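Local coordinates for glycoside hydrolase family protein (PDB 6Q2F) that hydrolyses alpha-L-rhamnosides, probably releasing terminal rhamnose from glycosidic substrates, at residues A[524-529]-A[832-837]; A[655-660]-A[712-717]; A[775-780]-A[786-791]. All coordinates share one frame; numbering follows the deposited sequence.

Contact 1 of 3, residues A[524-529]-A[832-837]; sequences RGYDAR and SAQEGD
Y526 and G525 run beside Q834 and E835, with CA atoms 6.4 Å apart for Y526–Q834 and 7.2 Å for G525–E835, and no direct hydrogen bond joins the two segments. The main meeting is a CH-pi contact: CG of Q834 lies over one face of the Y526 ring, 3.7 Å from its centroid and 21° off the normal. The first torsion of Q834 (chi1 -69°, CG beside the backbone N) sets CG over the ring, and a bend at chi2 then carries the amide toward the CD2 side. In Y526, CG stands between the backbone N and the carbonyl carbon (chi1 65°), and the phenol OH hydrogen-bonds D552 OD2 of helix 543-575. Each segment includes the C-terminal end of a helix: G525 leaves helix 516-524 at angles where a CB would jam against the carbonyl O of R524, and G836 closes helix 831-834 in a Schellman motif. A leucine in place of Y526 would probably leave Q834 CG without a flat face to rest on and D552 without its phenol partner. E835, extended beyond CG, brings OE2 to 3.6 Å from the CA of G525. Water 2 bridges the same pair, donating to G525 O (3.0 Å) and to E835 OE2 (2.7 Å).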
ATOM      1  N   ARG A 524     -25.213  -8.276  -8.331  1.00 30.19           N
ATOM      2  CA  ARG A 524     -25.549  -7.293  -9.356  1.00 26.21           C
ATOM      3  C   ARG A 524     -27.028  -7.294  -9.722  1.00 27.30           C
ATOM      4  O   ARG A 524     -27.486  -6.360 -10.391  1.00 28.90           O
ATOM      5  CB  ARG A 524     -24.725  -7.538 -10.626  1.00 25.74           C
ATOM      6  CG  ARG A 524     -23.207  -7.730 -10.375  1.00 25.16           C
ATOM      7  CD  ARG A 524     -22.498  -6.396 -10.259  1.00 24.39           C
ATOM      8  NE  ARG A 524     -22.687  -5.749  -8.961  1.00 26.48           N
ATOM      9  CZ  ARG A 524     -21.895  -5.959  -7.911  1.00 32.72           C
ATOM     10  NH1 ARG A 524     -20.881  -6.820  -8.016  1.00 21.06           N
ATOM     11  NH2 ARG A 524     -22.109  -5.318  -6.759  1.00 26.34           N
ATOM     12  N   GLY A 525     -27.771  -8.330  -9.350  1.00 28.34           N
ATOM     13  CA  GLY A 525     -29.201  -8.358  -9.583  1.00 29.63           C
ATOM     14  C   GLY A 525     -29.657  -8.832 -10.945  1.00 34.89           C
ATOM     15  O   GLY A 525     -30.841  -8.678 -11.251  1.00 41.18           O
ATOM     16  N   TYR A 526     -28.771  -9.365 -11.789  1.00 32.45           N
ATOM     17  CA  TYR A 526     -29.206  -9.911 -13.071  1.00 31.41           C
ATOM     18  C   TYR A 526     -28.297 -11.066 -13.478  1.00 35.13           C
ATOM     19  O   TYR A 526     -27.204 -11.242 -12.938  1.00 39.84           O
ATOM     20  CB  TYR A 526     -29.243  -8.844 -14.186  1.00 26.94           C
ATOM     21  CG  TYR A 526     -27.900  -8.219 -14.596  1.00 27.16           C
ATOM     22  CD1 TYR A 526     -27.320  -7.203 -13.845  1.00 29.07           C
ATOM     23  CD2 TYR A 526     -27.242  -8.623 -15.766  1.00 32.25           C
ATOM     24  CE1 TYR A 526     -26.098  -6.616 -14.226  1.00 31.47           C
ATOM     25  CE2 TYR A 526     -26.019  -8.036 -16.162  1.00 31.11           C
ATOM     26  CZ  TYR A 526     -25.464  -7.040 -15.386  1.00 34.25           C
ATOM     27  OH  TYR A 526     -24.264  -6.463 -15.781  1.00 34.64           O
ATOM     28  N   ASP A 527     -28.780 -11.848 -14.442  1.00 29.52           N
ATOM     29  CA  ASP A 527     -28.113 -13.063 -14.906  1.00 33.54           C
ATOM     30  C   ASP A 527     -26.943 -12.715 -15.830  1.00 31.86           C
ATOM     31  O   ASP A 527     -27.135 -12.085 -16.873  1.00 37.19           O
ATOM     32  CB  ASP A 527     -29.145 -13.931 -15.628  1.00 31.63           C
ATOM     33  CG  ASP A 527     -28.634 -15.330 -15.945  1.00 39.22           C
ATOM     34  OD1 ASP A 527     -27.424 -15.607 -15.783  1.00 39.20           O
ATOM     35  OD2 ASP A 527     -29.465 -16.159 -16.376  1.00 46.28           O
ATOM     36  N   ALA A 528     -25.730 -13.132 -15.464  1.00 31.57           N
ATOM     37  CA  ALA A 528     -24.572 -12.856 -16.312  1.00 29.68           C
ATOM     38  C   ALA A 528     -24.489 -13.752 -17.546  1.00 36.36           C
ATOM     39  O   ALA A 528     -23.768 -13.404 -18.487  1.00 37.47           O
ATOM     40  CB  ALA A 528     -23.272 -12.990 -15.513  1.00 26.49           C
ATOM     41  N   ARG A 529     -25.228 -14.866 -17.592  1.00 32.65           N
ATOM     42  CA  ARG A 529     -25.046 -15.852 -18.659  1.00 37.14           C
ATOM     43  C   ARG A 529     -25.156 -15.279 -20.068  1.00 38.97           C
ATOM     44  O   ARG A 529     -24.281 -15.582 -20.897  1.00 38.56           O
ATOM     45  CB  ARG A 529     -26.024 -17.019 -18.464  1.00 36.83           C
ATOM     46  CG  ARG A 529     -25.407 -18.143 -17.643  1.00 51.23           C
ATOM     47  CD  ARG A 529     -26.409 -18.784 -16.676  1.00 60.74           C
ATOM     48  NE  ARG A 529     -27.263 -19.776 -17.312  1.00 68.67           N
ATOM     49  CZ  ARG A 529     -28.583 -19.661 -17.443  1.00 73.02           C
ATOM     50  NH1 ARG A 529     -29.208 -18.588 -16.972  1.00 65.82           N
ATOM     51  NH2 ARG A 529     -29.279 -20.626 -18.041  1.00 69.65           N
ATOM     52  N   SER A 832     -29.309  -1.153 -12.866  1.00 39.19           N
ATOM     53  CA  SER A 832     -30.553  -0.396 -12.908  1.00 41.25           C
ATOM     54  C   SER A 832     -31.302  -0.614 -14.221  1.00 43.71           C
ATOM     55  O   SER A 832     -32.537  -0.689 -14.217  1.00 46.49           O
ATOM     56  CB  SER A 832     -30.285   1.090 -12.650  1.00 35.91           C
ATOM     57  OG  SER A 832     -29.323   1.630 -13.540  1.00 47.14           O
ATOM     58  N   ALA A 833     -30.597  -0.750 -15.348  1.00 37.69           N
ATOM     59  CA  ALA A 833     -31.301  -1.043 -16.593  1.00 41.58           C
ATOM     60  C   ALA A 833     -31.930  -2.436 -16.551  1.00 45.08           C
ATOM     61  O   ALA A 833     -33.079  -2.625 -16.972  1.00 43.07           O
ATOM     62  CB  ALA A 833     -30.362  -0.917 -17.794  1.00 34.73           C
ATOM     63  N   GLN A 834     -31.194  -3.424 -16.014  1.00 45.94           N
ATOM     64  CA  GLN A 834     -31.705  -4.794 -15.966  1.00 45.71           C
ATOM     65  C   GLN A 834     -32.883  -4.929 -15.009  1.00 39.63           C
ATOM     66  O   GLN A 834     -33.774  -5.748 -15.243  1.00 46.21           O
ATOM     67  CB  GLN A 834     -30.594  -5.755 -15.555  1.00 36.68           C
ATOM     68  CG  GLN A 834     -29.510  -5.922 -16.601  1.00 38.62           C
ATOM     69  CD  GLN A 834     -30.001  -6.717 -17.801  1.00 44.50           C
ATOM     70  OE1 GLN A 834     -30.599  -7.778 -17.644  1.00 48.89           O
ATOM     71  NE2 GLN A 834     -29.764  -6.201 -18.995  1.00 38.45           N
ATOM     72  N   GLU A 835     -32.899  -4.161 -13.921  1.00 39.12           N
ATOM     73  CA  GLU A 835     -33.992  -4.216 -12.963  1.00 35.43           C
ATOM     74  C   GLU A 835     -35.128  -3.266 -13.318  1.00 45.37           C
ATOM     75  O   GLU A 835     -36.112  -3.208 -12.577  1.00 50.68           O
ATOM     76  CB  GLU A 835     -33.468  -3.918 -11.551  1.00 37.68           C
ATOM     77  CG  GLU A 835     -32.369  -4.887 -11.103  1.00 41.14           C
ATOM     78  CD  GLU A 835     -31.963  -4.731  -9.641  1.00 45.25           C
ATOM     79  OE1 GLU A 835     -31.907  -3.590  -9.139  1.00 40.25           O
ATOM     80  OE2 GLU A 835     -31.700  -5.765  -8.994  1.00 48.68           O
ATOM     81  N   GLY A 836     -35.025  -2.531 -14.429  1.00 45.99           N
ATOM     82  CA  GLY A 836     -36.092  -1.642 -14.851  1.00 47.42           C
ATOM     83  C   GLY A 836     -36.158  -0.305 -14.145  1.00 54.91           C
ATOM     84  O   GLY A 836     -37.219   0.329 -14.150  1.00 62.62           O
ATOM     85  N   ASP A 837     -35.057   0.130 -13.543  1.00 50.03           N
ATOM     86  CA  ASP A 837     -34.987   1.388 -12.799  1.00 55.53           C
ATOM     87  C   ASP A 837     -34.326   2.539 -13.543  1.00 65.90           C
ATOM     88  O   ASP A 837     -33.730   3.429 -12.986  1.00 65.27           O
ATOM     89  CB  ASP A 837     -34.311   1.184 -11.452  1.00 46.89           C
ATOM     90  CG  ASP A 837     -35.120   0.359 -10.515  1.00 48.59           C
ATOM     91  OD1 ASP A 837     -36.298   0.619 -10.343  1.00 53.51           O
ATOM     92  OD2 ASP A 837     -34.580  -0.557  -9.926  1.00 48.77           O
TER
HETATM   93  O   HOH W   1     -32.788  -8.190 -13.226  1.00 47.06           O
HETATM   94  O   HOH W   2     -32.688  -8.278  -8.963  1.00 48.04           O
HETATM   95  O   HOH W   3     -29.327 -10.815 -18.096  1.00 44.13           O

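Contact 2 of 3, residues A[655-660]-A[712-717]; sequences FAPKDL and RPWVDY
W714 of helix 712-726 lays its indole against P657 and L660 in the first turn of helix 657-670, and P657 and W714 have the closest CA pair, 6.4 Å apart. The cross-contact is wholly apolar. CB of P657 sits over one face of the indole, 3.7 Å from W714 CD2, in an off-centre CH-pi contact 30° from the normal of the five-membered ring; CG of the same proline leans on the CB–CG end of the tryptophan. L660 meets the six-membered ring instead, CB standing 3.5 Å from W714 CZ2, while its CD1 reaches toward NE1 and CZ2. W714 extends across the gap because its CG is anti to the backbone N (chi1 166°), which carries the ring away from its own helix. Proline suits the start of a helix, where its missing N-H costs no bond, and its rigid ring gives the indole a compact, unbending neighbour.

Within the segments, polar bonds order the backbone and side-chain ends. D659 OD2 takes the N-H of A656 at 3.0 Å through its anti lone pair and also pairs with R1128. On the other helix, R712 NE forms a salt bridge with D716 OD1 at 3.2 Å, one turn apart.

Helix 657-670 links strands 642-649 and 674-677 of the (beta/alpha)8 barrel, and M646 of the first strand touches both L660 and W714; W1071 adds an edge-to-face ring to W714. Here the helices meet by burial of apolar surface and close fit, while Y717 OH adds a polar tie to D665 further along helix 657-670; the charged ends of R712, D716, K658 and D659 find their partners away from the indole.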
ATOM      1  N   PHE A 655      21.198   4.583   8.577  1.00 30.99           N
ATOM      2  CA  PHE A 655      20.150   5.307   9.282  1.00 30.19           C
ATOM      3  C   PHE A 655      20.378   5.285  10.782  1.00 31.58           C
ATOM      4  O   PHE A 655      20.625   4.235  11.376  1.00 29.39           O
ATOM      5  CB  PHE A 655      18.740   4.714   8.987  1.00 29.78           C
ATOM      6  CG  PHE A 655      18.396   4.639   7.538  1.00 36.44           C
ATOM      7  CD1 PHE A 655      18.734   3.513   6.789  1.00 35.35           C
ATOM      8  CD2 PHE A 655      17.710   5.683   6.923  1.00 30.06           C
ATOM      9  CE1 PHE A 655      18.387   3.430   5.433  1.00 38.27           C
ATOM     10  CE2 PHE A 655      17.356   5.615   5.571  1.00 34.16           C
ATOM     11  CZ  PHE A 655      17.690   4.488   4.823  1.00 35.83           C
ATOM     12  N   ALA A 656      20.285   6.456  11.372  1.00 34.30           N
ATOM     13  CA  ALA A 656      20.140   6.655  12.798  1.00 35.72           C
ATOM     14  C   ALA A 656      18.799   7.345  12.992  1.00 32.14           C
ATOM     15  O   ALA A 656      18.209   7.822  12.018  1.00 27.41           O
ATOM     16  CB  ALA A 656      21.289   7.504  13.361  1.00 24.75           C
ATOM     17  N   PRO A 657      18.269   7.400  14.218  1.00 31.50           N
ATOM     18  CA  PRO A 657      16.938   8.008  14.403  1.00 32.99           C
ATOM     19  C   PRO A 657      16.837   9.411  13.832  1.00 33.53           C
ATOM     20  O   PRO A 657      15.766   9.808  13.356  1.00 32.60           O
ATOM     21  CB  PRO A 657      16.765   7.986  15.924  1.00 32.60           C
ATOM     22  CG  PRO A 657      17.591   6.808  16.359  1.00 35.28           C
ATOM     23  CD  PRO A 657      18.800   6.848  15.479  1.00 28.74           C
ATOM     24  N   LYS A 658      17.937  10.135  13.796  1.00 31.02           N
ATOM     25  CA  LYS A 658      17.933  11.474  13.248  1.00 34.65           C
ATOM     26  C   LYS A 658      17.493  11.439  11.787  1.00 29.44           C
ATOM     27  O   LYS A 658      16.873  12.335  11.328  1.00 31.37           O
ATOM     28  CB  LYS A 658      19.272  12.202  13.465  1.00 33.28           C
ATOM     29  CG  LYS A 658      20.250  12.138  12.325  1.00 39.95           C
ATOM     30  CD  LYS A 658      21.665  12.497  12.737  1.00 48.53           C
ATOM     31  CE  LYS A 658      21.777  13.887  13.353  1.00 56.28           C
ATOM     32  NZ  LYS A 658      23.086  14.552  13.197  1.00 52.44           N
ATOM     33  N   ASP A 659      17.822  10.383  11.080  1.00 30.31           N
ATOM     34  CA  ASP A 659      17.427  10.246   9.685  1.00 33.65           C
ATOM     35  C   ASP A 659      16.017   9.712   9.517  1.00 35.04           C
ATOM     36  O   ASP A 659      15.453   9.818   8.423  1.00 36.24           O
ATOM     37  CB  ASP A 659      18.369   9.299   8.955  1.00 31.47           C
ATOM     38  CG  ASP A 659      19.808   9.722   9.075  1.00 36.60           C
ATOM     39  OD1 ASP A 659      20.132  10.776   8.501  1.00 39.48           O
ATOM     40  OD2 ASP A 659      20.585   9.004   9.733  1.00 36.98           O
ATOM     41  N   LEU A 660      15.454   9.099  10.551  1.00 32.88           N
ATOM     42  CA  LEU A 660      14.178   8.431  10.398  1.00 34.38           C
ATOM     43  C   LEU A 660      13.003   9.269  10.856  1.00 35.87           C
ATOM     44  O   LEU A 660      11.870   8.946  10.509  1.00 32.70           O
ATOM     45  CB  LEU A 660      14.188   7.111  11.169  1.00 34.27           C
ATOM     46  CG  LEU A 660      15.306   6.156  10.752  1.00 35.84           C
ATOM     47  CD1 LEU A 660      15.324   4.924  11.664  1.00 29.96           C
ATOM     48  CD2 LEU A 660      15.120   5.748   9.293  1.00 35.90           C
ATOM     49  N   ARG A 712      16.182   2.899  22.803  1.00 31.70           N
ATOM     50  CA  ARG A 712      14.985   3.045  23.629  1.00 26.46           C
ATOM     51  C   ARG A 712      14.362   4.438  23.542  1.00 26.82           C
ATOM     52  O   ARG A 712      13.130   4.515  23.404  1.00 23.90           O
ATOM     53  CB  ARG A 712      15.318   2.670  25.088  1.00 25.65           C
ATOM     54  CG  ARG A 712      14.185   2.875  26.115  1.00 31.03           C
ATOM     55  CD  ARG A 712      13.039   1.946  25.837  1.00 45.50           C
ATOM     56  NE  ARG A 712      11.972   2.028  26.834  1.00 56.49           N
ATOM     57  CZ  ARG A 712      11.618   1.037  27.645  1.00 43.26           C
ATOM     58  NH1 ARG A 712      12.238  -0.142  27.580  1.00 33.42           N
ATOM     59  NH2 ARG A 712      10.624   1.223  28.503  1.00 35.93           N
ATOM     60  N   PRO A 713      15.118   5.553  23.607  1.00 29.56           N
ATOM     61  CA  PRO A 713      14.466   6.869  23.471  1.00 30.00           C
ATOM     62  C   PRO A 713      13.762   7.044  22.140  1.00 28.03           C
ATOM     63  O   PRO A 713      12.680   7.627  22.103  1.00 29.09           O
ATOM     64  CB  PRO A 713      15.627   7.867  23.636  1.00 26.00           C
ATOM     65  CG  PRO A 713      16.644   7.115  24.453  1.00 27.32           C
ATOM     66  CD  PRO A 713      16.551   5.693  23.904  1.00 23.21           C
ATOM     67  N   TRP A 714      14.343   6.532  21.051  1.00 26.09           N
ATOM     68  CA  TRP A 714      13.685   6.564  19.742  1.00 26.56           C
ATOM     69  C   TRP A 714      12.380   5.772  19.768  1.00 29.16           C
ATOM     70  O   TRP A 714      11.336   6.263  19.335  1.00 30.70           O
ATOM     71  CB  TRP A 714      14.663   6.022  18.683  1.00 29.03           C
ATOM     72  CG  TRP A 714      14.117   5.642  17.300  1.00 32.78           C
ATOM     73  CD1 TRP A 714      14.228   4.416  16.690  1.00 29.44           C
ATOM     74  CD2 TRP A 714      13.405   6.484  16.364  1.00 34.74           C
ATOM     75  NE1 TRP A 714      13.641   4.447  15.446  1.00 28.58           N
ATOM     76  CE2 TRP A 714      13.140   5.702  15.215  1.00 28.89           C
ATOM     77  CE3 TRP A 714      12.981   7.817  16.382  1.00 31.01           C
ATOM     78  CZ2 TRP A 714      12.449   6.202  14.108  1.00 27.41           C
ATOM     79  CZ3 TRP A 714      12.292   8.318  15.266  1.00 24.35           C
ATOM     80  CH2 TRP A 714      12.036   7.511  14.157  1.00 33.66           C
ATOM     81  N   VAL A 715      12.406   4.552  20.306  1.00 23.92           N
ATOM     82  CA  VAL A 715      11.181   3.760  20.376  1.00 24.07           C
ATOM     83  C   VAL A 715      10.167   4.435  21.299  1.00 24.30           C
ATOM     84  O   VAL A 715       8.959   4.415  21.033  1.00 30.03           O
ATOM     85  CB  VAL A 715      11.507   2.319  20.811  1.00 21.88           C
ATOM     86  CG1 VAL A 715      10.238   1.478  20.926  1.00 18.67           C
ATOM     87  CG2 VAL A 715      12.488   1.669  19.807  1.00 19.80           C
ATOM     88  N   ASP A 716      10.644   5.065  22.385  1.00 28.40           N
ATOM     89  CA  ASP A 716       9.740   5.794  23.273  1.00 29.78           C
ATOM     90  C   ASP A 716       9.067   6.945  22.537  1.00 33.81           C
ATOM     91  O   ASP A 716       7.899   7.260  22.777  1.00 26.60           O
ATOM     92  CB  ASP A 716      10.505   6.341  24.479  1.00 33.18           C
ATOM     93  CG  ASP A 716      10.750   5.302  25.564  1.00 35.65           C
ATOM     94  OD1 ASP A 716      10.026   4.296  25.638  1.00 42.90           O
ATOM     95  OD2 ASP A 716      11.655   5.540  26.384  1.00 50.62           O
ATOM     96  N   TYR A 717       9.807   7.611  21.657  1.00 29.81           N
ATOM     97  CA  TYR A 717       9.226   8.679  20.855  1.00 28.26           C
ATOM     98  C   TYR A 717       8.098   8.145  19.993  1.00 27.23           C
ATOM     99  O   TYR A 717       7.023   8.763  19.898  1.00 25.32           O
ATOM    100  CB  TYR A 717      10.325   9.311  20.002  1.00 25.30           C
ATOM    101  CG  TYR A 717       9.835  10.268  18.946  1.00 29.39           C
ATOM    102  CD1 TYR A 717       9.453   9.813  17.677  1.00 21.74           C
ATOM    103  CD2 TYR A 717       9.754  11.626  19.213  1.00 24.53           C
ATOM    104  CE1 TYR A 717       9.024  10.706  16.708  1.00 23.91           C
ATOM    105  CE2 TYR A 717       9.332  12.515  18.256  1.00 25.75           C
ATOM    106  CZ  TYR A 717       8.963  12.053  17.016  1.00 25.46           C
ATOM    107  OH  TYR A 717       8.562  12.961  16.082  1.00 25.36           O
TER

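Contact 3 of 3, residues A[775-780]-A[786-791]; sequences ANDGED and GARYKT
D777 and D780 close a beta-hairpin with a two-residue turn (G778 and E779), and together with E779 they face R788 and K790 of strand 788-794, to which the hairpin's second strand, 780-782, pairs antiparallel at the edge of a mixed sheet. The hairpin turn is type II' from D777 to D780, with D777 and D780 exchanging two backbone hydrogen bonds. G778 takes the positive phi of this turn, which glycine adopts without strain. Backbone contact across the segments is slight, with D780 CA 3.3 Å from Y789 O as a CA-H...O approach.

Salt bridges dominate, forming one network of five residues. R788 reaches across with CG anti to its backbone N (chi1 165°) and bends at chi3. Its guanidinium grips one oxygen of D777 end-on: NH1 is 2.8 Å and NH2 3.0 Å from OD2, which lies in the guanidinium plane, though the carboxylate itself is turned 67° from that plane. NH1 also donates to the anti lone pair of D780 OD2 at 2.8 Å, so a single nitrogen ties two aspartates together. K790 answers from the other end of D780: bent at chi2 and chi3, it curls back so that NZ meets D780 OD1 on its syn lone pair, 2.9 Å away. Arginine suits the first place because it offers several N-H groups in one plane; lysine suits the second because its flexible chain can fold back. The buried D780 carboxylate thus has a positive partner at each oxygen, which probably stabilises its ionised form. E779 completes the network from the turn: K790 NZ, 2.9 Å from E779 OE1, stands 54° out of the E779 carboxylate plane.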
ATOM      1  N   ALA A 775     -25.174   7.566   8.778  1.00 29.84           N
ATOM      2  CA  ALA A 775     -26.547   7.874   9.123  1.00 26.23           C
ATOM      3  C   ALA A 775     -26.656   9.356   9.430  1.00 29.58           C
ATOM      4  O   ALA A 775     -25.658  10.017   9.729  1.00 31.05           O
ATOM      5  CB  ALA A 775     -27.025   7.048  10.317  1.00 25.84           C
ATOM      6  N   ASN A 776     -27.884   9.875   9.354  1.00 30.29           N
ATOM      7  CA  ASN A 776     -28.117  11.280   9.664  1.00 32.94           C
ATOM      8  C   ASN A 776     -28.030  11.523  11.166  1.00 30.36           C
ATOM      9  O   ASN A 776     -28.530  10.735  11.969  1.00 30.12           O
ATOM     10  CB  ASN A 776     -29.497  11.725   9.167  1.00 29.84           C
ATOM     11  CG  ASN A 776     -29.652  11.610   7.656  1.00 35.28           C
ATOM     12  OD1 ASN A 776     -30.399  10.775   7.164  1.00 37.03           O
ATOM     13  ND2 ASN A 776     -28.970  12.487   6.921  1.00 27.97           N
ATOM     14  N   ASP A 777     -27.398  12.625  11.551  1.00 29.22           N
ATOM     15  CA  ASP A 777     -27.520  13.140  12.917  1.00 31.62           C
ATOM     16  C   ASP A 777     -27.622  14.654  12.755  1.00 32.14           C
ATOM     17  O   ASP A 777     -26.603  15.362  12.686  1.00 33.55           O
ATOM     18  CB  ASP A 777     -26.355  12.724  13.810  1.00 29.67           C
ATOM     19  CG  ASP A 777     -26.504  13.235  15.245  1.00 34.07           C
ATOM     20  OD1 ASP A 777     -27.608  13.070  15.812  1.00 34.46           O
ATOM     21  OD2 ASP A 777     -25.532  13.797  15.803  1.00 34.95           O
ATOM     22  N   GLY A 778     -28.848  15.132  12.674  1.00 37.14           N
ATOM     23  CA  GLY A 778     -29.067  16.537  12.408  1.00 34.40           C
ATOM     24  C   GLY A 778     -28.557  16.862  11.024  1.00 32.15           C
ATOM     25  O   GLY A 778     -29.040  16.335  10.018  1.00 32.62           O
ATOM     26  N   GLU A 779     -27.572  17.747  10.959  1.00 26.74           N
ATOM     27  CA  GLU A 779     -26.976  18.114   9.686  1.00 31.49           C
ATOM     28  C   GLU A 779     -25.724  17.296   9.387  1.00 32.65           C
ATOM     29  O   GLU A 779     -25.129  17.471   8.322  1.00 34.13           O
ATOM     30  CB  GLU A 779     -26.657  19.617   9.664  1.00 31.13           C
ATOM     31  CG  GLU A 779     -25.274  19.987  10.245  1.00 38.68           C
ATOM     32  CD  GLU A 779     -25.261  20.142  11.767  1.00 42.33           C
ATOM     33  OE1 GLU A 779     -24.478  20.984  12.278  1.00 43.78           O
ATOM     34  OE2 GLU A 779     -26.025  19.419  12.453  1.00 37.06           O
ATOM     35  N   ASP A 780     -25.341  16.395  10.295  1.00 25.52           N
ATOM     36  CA  ASP A 780     -24.108  15.624  10.219  1.00 26.96           C
ATOM     37  C   ASP A 780     -24.370  14.219   9.688  1.00 27.49           C
ATOM     38  O   ASP A 780     -25.493  13.716   9.706  1.00 32.56           O
ATOM     39  CB  ASP A 780     -23.446  15.489  11.597  1.00 32.62           C
ATOM     40  CG  ASP A 780     -22.897  16.800  12.138  1.00 36.29           C
ATOM     41  OD1 ASP A 780     -22.666  17.742  11.357  1.00 35.59           O
ATOM     42  OD2 ASP A 780     -22.689  16.863  13.369  1.00 39.93           O
ATOM     43  N   GLY A 786     -18.378   6.562  15.757  1.00 27.29           N
ATOM     44  CA  GLY A 786     -18.269   7.926  16.236  1.00 25.95           C
ATOM     45  C   GLY A 786     -17.673   8.881  15.229  1.00 26.87           C
ATOM     46  O   GLY A 786     -17.696  10.095  15.462  1.00 30.24           O
ATOM     47  N   ALA A 787     -17.120   8.372  14.127  1.00 23.36           N
ATOM     48  CA  ALA A 787     -16.770   9.247  13.026  1.00 23.20           C
ATOM     49  C   ALA A 787     -17.984  10.095  12.675  1.00 28.13           C
ATOM     50  O   ALA A 787     -19.121   9.610  12.682  1.00 24.17           O
ATOM     51  CB  ALA A 787     -16.312   8.430  11.820  1.00 23.51           C
ATOM     52  N   ARG A 788     -17.744  11.375  12.405  1.00 28.15           N
ATOM     53  CA  ARG A 788     -18.821  12.350  12.280  1.00 26.20           C
ATOM     54  C   ARG A 788     -18.382  13.406  11.282  1.00 29.92           C
ATOM     55  O   ARG A 788     -17.362  14.067  11.487  1.00 29.87           O
ATOM     56  CB  ARG A 788     -19.141  12.993  13.634  1.00 26.59           C
ATOM     57  CG  ARG A 788     -19.985  14.268  13.541  1.00 31.49           C
ATOM     58  CD  ARG A 788     -20.217  14.886  14.919  1.00 31.11           C
ATOM     59  NE  ARG A 788     -20.927  13.973  15.800  1.00 28.28           N
ATOM     60  CZ  ARG A 788     -22.253  13.870  15.842  1.00 35.79           C
ATOM     61  NH1 ARG A 788     -23.010  14.630  15.048  1.00 30.35           N
ATOM     62  NH2 ARG A 788     -22.823  13.007  16.669  1.00 33.12           N
ATOM     63  N   TYR A 789     -19.161  13.594  10.223  1.00 26.11           N
ATOM     64  CA  TYR A 789     -18.774  14.479   9.140  1.00 27.74           C
ATOM     65  C   TYR A 789     -19.846  15.536   8.891  1.00 28.80           C
ATOM     66  O   TYR A 789     -21.052  15.261   8.991  1.00 29.90           O
ATOM     67  CB  TYR A 789     -18.549  13.683   7.860  1.00 32.43           C
ATOM     68  CG  TYR A 789     -17.669  12.475   8.069  1.00 29.01           C
ATOM     69  CD1 TYR A 789     -16.289  12.601   8.035  1.00 20.24           C
ATOM     70  CD2 TYR A 789     -18.212  11.217   8.308  1.00 31.84           C
ATOM     71  CE1 TYR A 789     -15.457  11.500   8.222  1.00 29.45           C
ATOM     72  CE2 TYR A 789     -17.387  10.092   8.480  1.00 26.41           C
ATOM     73  CZ  TYR A 789     -16.016  10.257   8.445  1.00 30.76           C
ATOM     74  OH  TYR A 789     -15.189   9.183   8.641  1.00 29.91           O
ATOM     75  N   LYS A 790     -19.374  16.729   8.510  1.00 24.88           N
ATOM     76  CA  LYS A 790     -20.249  17.809   8.074  1.00 30.97           C
ATOM     77  C   LYS A 790     -20.779  17.585   6.669  1.00 30.94           C
ATOM     78  O   LYS A 790     -21.855  18.092   6.339  1.00 25.84           O
ATOM     79  CB  LYS A 790     -19.516  19.158   8.111  1.00 30.85           C
ATOM     80  CG  LYS A 790     -18.781  19.437   9.398  1.00 31.53           C
ATOM     81  CD  LYS A 790     -19.699  19.438  10.597  1.00 33.40           C
ATOM     82  CE  LYS A 790     -20.813  20.460  10.482  1.00 38.90           C
ATOM     83  NZ  LYS A 790     -21.635  20.454  11.734  1.00 46.59           N
ATOM     84  N   THR A 791     -20.054  16.851   5.828  1.00 27.36           N
ATOM     85  CA  THR A 791     -20.460  16.729   4.435  1.00 28.60           C
ATOM     86  C   THR A 791     -19.783  15.531   3.788  1.00 31.68           C
ATOM     87  O   THR A 791     -18.744  15.047   4.253  1.00 25.63           O
ATOM     88  CB  THR A 791     -20.117  17.991   3.644  1.00 33.43           C
ATOM     89  OG1 THR A 791     -20.653  17.877   2.325  1.00 34.82           O
ATOM     90  CG2 THR A 791     -18.609  18.128   3.539  1.00 34.80           C
TER
HETATM   91  O   HOH W   4     -23.889  16.114   6.241  1.00 30.59           O
HETATM   92  O   HOH W   5     -23.857  19.489   7.110  1.00 31.59           O
HETATM   93  O   HOH W   6     -20.788  19.154  13.586  1.00 43.06           O

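The three contacts are separate: the centres of contacts 1 and 2 are 56 Å apart, on opposite sides of the chain's centre, those of contacts 1 and 3 are 32 Å apart, and those of contacts 2 and 3 are 39 Å apart. Contact 1 spans the most chain, and both other contacts fall between its two segments in sequence. It joins the barrel side (524-529) to the region of the mixed sheet (832-837) that also holds contact 3, and contact 2 sets barrel helix 657-670 against helix 712-726. Contact 2 is tied to the sodium site of D503, S504, E583, E586 and E644 through strand 642-649, which holds both M646 and E644.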